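Side-chain contact in hyperosmolarity resistance protein Emb (Staphylococcus epidermidis, PDB 6GV5), which probably mediates adherence of Staphylococcus epidermidis to surface-immobilised fibronectin, as part of a giant extracellular matrix binding protein: residues Leu47-Ala50 / Lys51-Gly55. Sequence-based numbering, arbitrary orientation.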
loop_
_atom_site.group_PDB
_atom_site.type_symbol
_atom_site.label_atom_id
_atom_site.label_comp_id
_atom_site.label_asym_id
_atom_site.label_seq_id
_atom_site.Cartn_x
_atom_site.Cartn_y
_atom_site.Cartn_z
ATOM N N LEU A 47 6.146 13.428 4.302
ATOM C CA LEU A 47 4.699 13.329 4.471
ATOM C C LEU A 47 4.010 13.160 3.124
ATOM O O LEU A 47 3.048 12.391 3.006
ATOM C CB LEU A 47 4.168 14.566 5.193
ATOM C CG LEU A 47 2.653 14.623 5.380
ATOM C CD1 LEU A 47 2.146 13.467 6.243
ATOM C CD2 LEU A 47 2.248 15.961 5.988
ATOM N N SER A 48 4.476 13.881 2.100
ATOM C CA SER A 48 3.932 13.694 0.758
ATOM C C SER A 48 4.134 12.257 0.293
ATOM O O SER A 48 3.225 11.647 -0.287
ATOM C CB SER A 48 4.593 14.675 -0.210
ATOM O OG SER A 48 4.097 14.513 -1.531
ATOM N N HIS A 49 5.316 11.694 0.551
ATOM C CA HIS A 49 5.573 10.297 0.213
ATOM C C HIS A 49 4.637 9.366 0.968
ATOM O O HIS A 49 4.100 8.410 0.390
ATOM C CB HIS A 49 7.037 9.966 0.515
ATOM C CG HIS A 49 7.304 8.510 0.742
ATOM N ND1 HIS A 49 7.964 8.043 1.858
ATOM C CD2 HIS A 49 7.016 7.421 -0.008
ATOM C CE1 HIS A 49 8.064 6.727 1.790
ATOM N NE2 HIS A 49 7.495 6.325 0.668
ATOM N N ALA A 50 4.420 9.629 2.258
ATOM C CA ALA A 50 3.518 8.792 3.041
ATOM C C ALA A 50 2.097 8.858 2.494
ATOM O O ALA A 50 1.392 7.845 2.455
ATOM C CB ALA A 50 3.540 9.222 4.507
ATOM N N LYS A 51 1.652 10.046 2.080
ATOM C CA LYS A 51 0.304 10.169 1.544
ATOM C C LYS A 51 0.162 9.389 0.248
ATOM O O LYS A 51 -0.881 8.773 -0.008
ATOM C CB LYS A 51 -0.040 11.646 1.324
ATOM C CG LYS A 51 -0.372 12.378 2.608
ATOM C CD LYS A 51 -0.721 13.837 2.358
ATOM C CE LYS A 51 -0.986 14.562 3.672
ATOM N NZ LYS A 51 -1.088 16.039 3.496
ATOM N N PHE A 52 1.195 9.411 -0.592
ATOM C CA PHE A 52 1.130 8.670 -1.846
ATOM C C PHE A 52 1.152 7.172 -1.581
ATOM O O PHE A 52 0.353 6.414 -2.146
ATOM C CB PHE A 52 2.284 9.075 -2.758
ATOM C CG PHE A 52 2.322 8.310 -4.052
ATOM C CD1 PHE A 52 1.362 8.527 -5.025
ATOM C CD2 PHE A 52 3.311 7.377 -4.291
ATOM C CE1 PHE A 52 1.390 7.821 -6.215
ATOM C CE2 PHE A 52 3.346 6.672 -5.478
ATOM C CZ PHE A 52 2.387 6.896 -6.440
ATOM N N LEU A 53 2.058 6.733 -0.706
ATOM C CA LEU A 53 2.100 5.328 -0.322
ATOM C C LEU A 53 0.769 4.887 0.270
ATOM O O LEU A 53 0.294 3.776 -0.002
ATOM C CB LEU A 53 3.235 5.102 0.674
ATOM C CG LEU A 53 3.462 3.659 1.118
ATOM C CD1 LEU A 53 3.985 2.814 -0.026
ATOM C CD2 LEU A 53 4.418 3.624 2.301
ATOM N N ASN A 54 0.137 5.751 1.064
ATOM C CA ASN A 54 -1.153 5.403 1.639
ATOM C C ASN A 54 -2.189 5.147 0.555
ATOM O O ASN A 54 -2.972 4.199 0.651
ATOM C CB ASN A 54 -1.632 6.508 2.581
ATOM C CG ASN A 54 -2.964 6.185 3.203
ATOM O OD1 ASN A 54 -3.098 5.198 3.928
ATOM N ND2 ASN A 54 -3.966 7.000 2.907
ATOM N N GLY A 55 -2.218 5.982 -0.485
ATOM C CA GLY A 55 -3.164 5.755 -1.565
ATOM C C GLY A 55 -2.911 4.451 -2.292
ATOM O O GLY A 55 -3.853 3.748 -2.680
#
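Leu47 and Lys51, one helical turn apart, meet mainly through aliphatic carbon: Lys51 CE lies 4.0 Å from Leu47 CG, while Lys51 NZ comes within 4.2 Å of Leu47 CD2. The lysine chain runs back toward the N-terminal side and crosses the leucine side chain at a slant, because its CG stands anti to its own carbonyl carbon (chi1 -76°) and the chain beyond is fully extended; on the way, Lys51 CG passes 3.4 Å from Leu47 O. That oxygen also accepts the hydrogen bond from Lys51 N, at 2.9 Å. On another side of the helix the His49 ring and Leu53 approach more loosely, with NE2 of His49 4.4 Å from CD2 of Leu53, the methyl standing obliquely to the ring. Here the backbone bond is nearly straight: Leu53 N lies 2.9 Å from His49 O, with an N-H...O angle of 173°. Phe52 N to Ser48 O and Asn54 N to Ala50 O continue the i to i+4 series, the latter at 2.8 Å.

Partners outside the turn engage the polar ends. His49 NE2 is hydrogen-bonded to Ile106 O, Asn54 OD1 accepts from Leu22 N in the loop after helix 2-18, and Lys51 NZ bonds weakly to Gln15 OE1. Buried Ala50 touches Ile16 and Leu30, while Leu53, also buried, packs on Leu30 and on Ile111 of helix 108-123. These contacts place the turn in the long helix 40-65, which packs against helices 2-18 and 24-35, consistent with the three-helix bundle of GA modules.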